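Local coordinates for DUF3256 domain-containing protein (Porphyromonas gingivalis W83, PDB 2P3P) that is of unknown function, a member of the DUF3256 family that probably binds metal ions such as magnesium and may be membrane-anchored in its full-length form, at residues 126-131 with 168-173; 100-105 with 152-157. One frame throughout, in Å; residues are numbered along the deposited sequence.

Contact 1 (126-131 with 168-173)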
loop_
_atom_site.group_PDB
_atom_site.type_symbol
_atom_site.label_atom_id
_atom_site.label_comp_id
_atom_site.label_asym_id
_atom_site.label_seq_id
_atom_site.Cartn_x
_atom_site.Cartn_y
_atom_site.Cartn_z
ATOM N N PRO A 126 -5.299 -11.304 -3.490
ATOM C CA PRO A 126 -6.302 -12.305 -3.122
ATOM C C PRO A 126 -7.645 -12.063 -3.797
ATOM O O PRO A 126 -7.894 -10.939 -4.246
ATOM C CB PRO A 126 -6.432 -12.157 -1.606
ATOM C CG PRO A 126 -5.867 -10.852 -1.250
ATOM C CD PRO A 126 -4.885 -10.460 -2.349
ATOM N N ARG A 127 -8.418 -13.142 -3.955
ATOM C CA ARG A 127 -9.806 -13.091 -4.422
ATOM C C ARG A 127 -10.682 -12.692 -3.257
ATOM O O ARG A 127 -10.310 -12.899 -2.090
ATOM C CB ARG A 127 -10.282 -14.452 -4.951
ATOM C CG ARG A 127 -9.521 -14.957 -6.174
ATOM C CD ARG A 127 -9.896 -16.389 -6.572
ATOM N NE ARG A 127 -11.345 -16.590 -6.656
ATOM C CZ ARG A 127 -11.949 -17.572 -7.320
ATOM N NH1 ARG A 127 -13.266 -17.643 -7.307
ATOM N NH2 ARG A 127 -11.249 -18.465 -8.011
ATOM N N ILE A 128 -11.869 -12.176 -3.559
ATOM C CA ILE A 128 -12.748 -11.772 -2.472
ATOM C C ILE A 128 -13.120 -13.000 -1.617
ATOM O O ILE A 128 -13.418 -12.861 -0.425
ATOM C CB ILE A 128 -14.002 -11.013 -2.972
ATOM C CG1 ILE A 128 -14.728 -10.323 -1.816
ATOM C CG2 ILE A 128 -14.987 -11.973 -3.715
ATOM C CD1 ILE A 128 -13.903 -9.313 -1.022
ATOM N N GLU A 129 -13.105 -14.212 -2.195
ATOM C CA GLU A 129 -13.519 -15.390 -1.437
ATOM C C GLU A 129 -12.567 -15.723 -0.306
ATOM O O GLU A 129 -12.954 -16.424 0.648
ATOM C CB GLU A 129 -13.743 -16.641 -2.333
ATOM C CG GLU A 129 -12.465 -17.239 -2.971
ATOM C CD GLU A 129 -12.692 -18.586 -3.652
ATOM O OE1 GLU A 129 -13.835 -19.152 -3.615
ATOM O OE2 GLU A 129 -11.700 -19.099 -4.214
ATOM N N ASP A 130 -11.325 -15.254 -0.437
ATOM C CA ASP A 130 -10.337 -15.368 0.644
ATOM C C ASP A 130 -10.757 -14.685 1.944
ATOM O O ASP A 130 -10.162 -14.959 2.993
ATOM C CB ASP A 130 -8.982 -14.871 0.176
ATOM C CG ASP A 130 -8.449 -15.694 -0.985
ATOM O OD1 ASP A 130 -8.744 -16.905 -1.057
ATOM O OD2 ASP A 130 -7.742 -15.120 -1.816
ATOM N N PHE A 131 -11.769 -13.825 1.871
ATOM C CA PHE A 131 -12.222 -13.040 3.018
ATOM C C PHE A 131 -13.547 -13.616 3.534
ATOM O O PHE A 131 -14.216 -13.021 4.410
ATOM C CB PHE A 131 -12.413 -11.568 2.615
ATOM C CG PHE A 131 -11.149 -10.864 2.261
ATOM C CD1 PHE A 131 -10.401 -10.206 3.245
ATOM C CD2 PHE A 131 -10.663 -10.880 0.966
ATOM C CE1 PHE A 131 -9.219 -9.566 2.938
ATOM C CE2 PHE A 131 -9.458 -10.250 0.660
ATOM C CZ PHE A 131 -8.745 -9.589 1.665
ATOM N N ILE A 168 -3.822 -7.084 4.449
ATOM C CA ILE A 168 -4.758 -6.575 3.440
ATOM C C ILE A 168 -6.173 -6.835 3.913
ATOM O O ILE A 168 -6.497 -7.955 4.326
ATOM C CB ILE A 168 -4.454 -7.167 2.025
ATOM C CG1 ILE A 168 -5.330 -6.522 0.918
ATOM C CG2 ILE A 168 -4.496 -8.750 2.059
ATOM C CD1 ILE A 168 -4.938 -7.001 -0.499
ATOM N N ARG A 169 -7.015 -5.808 3.826
ATOM C CA ARG A 169 -8.377 -5.844 4.312
ATOM C C ARG A 169 -9.280 -5.537 3.122
ATOM O O ARG A 169 -8.960 -4.647 2.316
ATOM C CB ARG A 169 -8.615 -4.832 5.442
ATOM C CG ARG A 169 -8.428 -3.391 5.065
ATOM C CD ARG A 169 -8.553 -2.405 6.235
ATOM N NE ARG A 169 -7.577 -2.667 7.302
ATOM C CZ ARG A 169 -7.797 -2.421 8.598
ATOM N NH1 ARG A 169 -8.933 -1.883 9.008
ATOM N NH2 ARG A 169 -6.869 -2.691 9.489
ATOM N N GLN A 170 -10.344 -6.322 2.966
ATOM C CA GLN A 170 -11.383 -5.962 2.021
ATOM C C GLN A 170 -12.127 -4.742 2.534
ATOM O O GLN A 170 -12.410 -4.598 3.727
ATOM C CB GLN A 170 -12.310 -7.148 1.629
ATOM C CG GLN A 170 -13.122 -7.822 2.770
ATOM C CD GLN A 170 -14.364 -7.042 3.150
ATOM O OE1 GLN A 170 -14.820 -6.195 2.391
ATOM N NE2 GLN A 170 -14.849 -7.251 4.359
ATOM N N THR A 171 -12.416 -3.829 1.623
ATOM C CA THR A 171 -13.171 -2.641 1.980
ATOM C C THR A 171 -14.506 -2.625 1.239
ATOM O O THR A 171 -15.106 -1.559 1.102
ATOM C CB THR A 171 -12.375 -1.349 1.740
ATOM O OG1 THR A 171 -11.916 -1.311 0.391
ATOM C CG2 THR A 171 -11.133 -1.238 2.648
ATOM N N VAL A 172 -14.973 -3.797 0.794
ATOM C CA VAL A 172 -16.306 -3.954 0.202
ATOM C C VAL A 172 -17.434 -3.742 1.250
ATOM O O VAL A 172 -18.465 -3.114 0.977
ATOM C CB VAL A 172 -16.453 -5.377 -0.482
ATOM C CG1 VAL A 172 -17.867 -5.608 -0.977
ATOM C CG2 VAL A 172 -15.451 -5.556 -1.620
ATOM N N THR A 173 -17.277 -4.329 2.426
ATOM C CA THR A 173 -18.326 -4.263 3.413
ATOM C C THR A 173 -18.797 -2.838 3.677
ATOM O O THR A 173 -19.996 -2.586 3.717
ATOM C CB THR A 173 -17.952 -4.926 4.735
ATOM O OG1 THR A 173 -17.630 -6.299 4.511
ATOM C CG2 THR A 173 -19.138 -4.805 5.739
#

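Contact 2 (100-105 with 152-157)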
loop_
_atom_site.group_PDB
_atom_site.type_symbol
_atom_site.label_atom_id
_atom_site.label_comp_id
_atom_site.label_asym_id
_atom_site.label_seq_id
_atom_site.Cartn_x
_atom_site.Cartn_y
_atom_site.Cartn_z
ATOM N N HIS A 100 -10.416 7.734 -0.486
ATOM C CA HIS A 100 -11.777 8.121 -0.801
ATOM C C HIS A 100 -11.959 8.060 -2.326
ATOM O O HIS A 100 -11.019 8.399 -3.051
ATOM C CB HIS A 100 -12.016 9.534 -0.304
ATOM C CG HIS A 100 -11.893 9.649 1.179
ATOM N ND1 HIS A 100 -12.848 9.147 2.031
ATOM C CD2 HIS A 100 -10.897 10.134 1.966
ATOM C CE1 HIS A 100 -12.472 9.351 3.282
ATOM N NE2 HIS A 100 -11.289 9.937 3.272
ATOM N N PRO A 101 -13.153 7.674 -2.816
ATOM C CA PRO A 101 -14.378 7.315 -2.085
ATOM C C PRO A 101 -14.370 5.962 -1.365
ATOM O O PRO A 101 -15.143 5.777 -0.429
ATOM C CB PRO A 101 -15.474 7.379 -3.159
ATOM C CG PRO A 101 -14.789 7.207 -4.436
ATOM C CD PRO A 101 -13.366 7.648 -4.281
ATOM N N VAL A 102 -13.502 5.029 -1.769
ATOM C CA VAL A 102 -13.324 3.775 -1.017
ATOM C C VAL A 102 -11.846 3.359 -1.046
ATOM O O VAL A 102 -11.227 3.322 -2.102
ATOM C CB VAL A 102 -14.229 2.632 -1.544
ATOM C CG1 VAL A 102 -14.171 1.400 -0.601
ATOM C CG2 VAL A 102 -15.669 3.089 -1.689
ATOM N N ALA A 103 -11.305 3.035 0.126
ATOM C CA ALA A 103 -9.879 2.760 0.284
ATOM C C ALA A 103 -9.498 1.545 -0.560
ATOM O O ALA A 103 -10.177 0.527 -0.513
ATOM C CB ALA A 103 -9.535 2.551 1.759
ATOM N N ASP A 104 -8.474 1.706 -1.395
ATOM C CA ASP A 104 -8.073 0.714 -2.391
ATOM C C ASP A 104 -6.618 0.969 -2.742
ATOM O O ASP A 104 -6.226 2.112 -3.038
ATOM C CB ASP A 104 -9.020 0.795 -3.600
ATOM C CG ASP A 104 -8.862 -0.370 -4.563
ATOM O OD1 ASP A 104 -8.739 -1.541 -4.098
ATOM O OD2 ASP A 104 -8.909 -0.120 -5.819
ATOM N N SER A 105 -5.811 -0.088 -2.667
ATOM C CA SER A 105 -4.378 -0.004 -2.789
ATOM C C SER A 105 -3.883 -0.617 -4.105
ATOM O O SER A 105 -4.464 -1.573 -4.599
ATOM C CB SER A 105 -3.723 -0.757 -1.620
ATOM O OG SER A 105 -4.025 -0.148 -0.370
ATOM N N PRO A 152 -16.735 -4.203 -7.685
ATOM C CA PRO A 152 -15.266 -4.214 -7.534
ATOM C C PRO A 152 -14.833 -4.578 -6.128
ATOM O O PRO A 152 -15.405 -4.113 -5.153
ATOM C CB PRO A 152 -14.853 -2.774 -7.904
ATOM C CG PRO A 152 -15.968 -2.268 -8.698
ATOM C CD PRO A 152 -17.191 -2.859 -8.092
ATOM N N SER A 153 -13.830 -5.443 -6.033
ATOM C CA SER A 153 -13.429 -5.962 -4.759
ATOM C C SER A 153 -12.321 -5.084 -4.174
ATOM O O SER A 153 -11.167 -5.494 -4.066
ATOM C CB SER A 153 -12.989 -7.407 -4.888
ATOM O OG SER A 153 -14.025 -8.199 -5.435
ATOM N N TYR A 154 -12.712 -3.909 -3.702
ATOM C CA TYR A 154 -11.761 -2.968 -3.098
ATOM C C TYR A 154 -11.052 -3.613 -1.928
ATOM O O TYR A 154 -11.657 -4.331 -1.123
ATOM C CB TYR A 154 -12.453 -1.673 -2.665
ATOM C CG TYR A 154 -13.274 -1.001 -3.740
ATOM C CD1 TYR A 154 -12.656 -0.369 -4.795
ATOM C CD2 TYR A 154 -14.669 -0.982 -3.690
ATOM C CE1 TYR A 154 -13.378 0.264 -5.790
ATOM C CE2 TYR A 154 -15.410 -0.353 -4.707
ATOM C CZ TYR A 154 -14.753 0.277 -5.739
ATOM O OH TYR A 154 -15.432 0.933 -6.771
HETATM N N MSE A 155 -9.748 -3.393 -1.864
HETATM C CA MSE A 155 -8.931 -3.881 -0.763
HETATM C C MSE A 155 -7.850 -2.856 -0.420
HETATM O O MSE A 155 -7.214 -2.248 -1.295
HETATM C CB MSE A 155 -8.282 -5.252 -1.075
HETATM C CG MSE A 155 -9.282 -6.371 -1.370
HETATM SE SE MSE A 155 -8.399 -7.888 -2.199
HETATM C CE MSE A 155 -10.002 -8.865 -2.893
ATOM N N GLN A 156 -7.670 -2.646 0.877
ATOM C CA GLN A 156 -6.662 -1.731 1.391
ATOM C C GLN A 156 -5.495 -2.520 1.997
ATOM O O GLN A 156 -5.673 -3.389 2.868
ATOM C CB GLN A 156 -7.274 -0.825 2.481
ATOM C CG GLN A 156 -6.261 0.182 3.041
ATOM C CD GLN A 156 -6.900 1.211 3.947
ATOM O OE1 GLN A 156 -8.060 1.047 4.389
ATOM N NE2 GLN A 156 -6.139 2.214 4.291
ATOM N N VAL A 157 -4.300 -2.214 1.520
ATOM C CA VAL A 157 -3.097 -2.814 2.016
ATOM C C VAL A 157 -2.325 -1.904 2.984
ATOM O O VAL A 157 -2.215 -0.709 2.755
ATOM C CB VAL A 157 -2.203 -3.111 0.827
ATOM C CG1 VAL A 157 -0.844 -3.620 1.275
ATOM C CG2 VAL A 157 -2.922 -4.132 -0.139
HETATM O O HOH W 1 -5.556 -3.674 -3.025
#

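Contact 1 (126-131 with 168-173)
Phe-131 lies against Gln-170 in a CH-pi contact: CB of Gln-170 sits over one ring face, 3.9 Å from the ring centroid and only 10° off its normal. CG of Gln-170 adds a second touch, 3.6 Å from Phe-131 CD1. In the ring plane, the carbonyl O of Ile-168 approaches the CE1 edge of Phe-131, where the aromatic hydrogens carry slight positive charge.

Apolar groups complete the join. CD1 of Ile-168 reaches the CD corner of the Pro-126 ring, 3.9 Å away. With its CG1 anti to the backbone N (chi1 -167°), Ile-128 sends CD1 to Gln-170 CB and to Val-172 CG2, the latter 4.1 Å away. Branched aliphatic groups and a proline ring suit this buried seam because they ask for no polar partner.

No hydrogen bond crosses directly between the segments. In 126-131, Arg-127 N donates to Asp-130 OD2. In 168-173, Gln-170 bends at chi2 (80°); its OE1 accepts Thr-173 N at 3.1 Å on a lone pair, while NE2 donates to Thr-173 OG1 and Ser-189 O. Ser-189 also pairs with the Phe-131 backbone and so bonds to both segments, whose direct contact is mainly apolar and CH-pi.

Contact 2 (100-105 with 152-157)
Ser-105 and Met-155 join the beginnings of two strands, 104-111 of the seven-stranded antiparallel sheet and 155-159 of the four-stranded one, in a junction between the sheets. Side chains supply two of the three direct hydrogen bonds.

The backbone bond runs from Ser-105 N to Met-155 O, 2.9 Å long. That carbonyl also accepts a water hydrogen, and the same water donates to Ser-105 O, bridging the two segments. Asp-104 CA brings a CA-H...O contact to Met-155 O as well, so this one oxygen gathers several donors.

Asp-104 takes the place of a backbone acceptor. Its CG stands anti to the backbone N (chi1 -169°), carrying OD1 to within 3.1 Å of Met-155 N in a nearly straight bond (168°). A short acidic side chain suits this place: it reaches the backbone N-H of Met-155 directly, while Asp-104 keeps backbone pairing with Val-98 in its own sheet. Other backbone groups are met by the neighbouring chain: Ala-103 O is hydrogen-bonded to Thr-171 OG1, and Tyr-154 and Gln-156 pair with Thr-171 and Arg-169.

Nonbonded contacts flank these bonds. Pro-152 CB and, in the conformer modelled here, Val-102 CB lie toward the rim of opposite faces of the Tyr-154 ring, with Asp-104 CG at its edge and the carboxylate nearly perpendicular to it. Ala-103, small enough to fit closely, sets its CB beside the amide end of Gln-156, nearest to OE1.

A serine suits position 105 because its hydroxyl can serve two partners: it hydrogen-bonds to Thr-97 OG1 on strand 90-98 and accepts from strand 155-159, where Val-157 N points at Ser-105 OG across 2.8 Å with an angle of 172°.

In the fold
The contacts share the four-stranded sheet, since contact 1 uses strand 165-170 and contact 2 its neighbour 155-159. Contact 1 is the more buried, and the loop after strand 116-117 meets the sheet there through apolar groups. Contact 2, only partly buried and nearer the centre of the chain, joins this sheet to the seven-stranded one with hydrogen bonds and a water. Thr-171 ties them directly through Ala-103 O, and the selenomethionine Met-155 packs its CE on Pro-126 O. Ser-149, which binds magnesium in a structure of this protein though no metal is bound here, lies about 6 Å from the side chain of Val-172 and about 9 Å from that of Tyr-154.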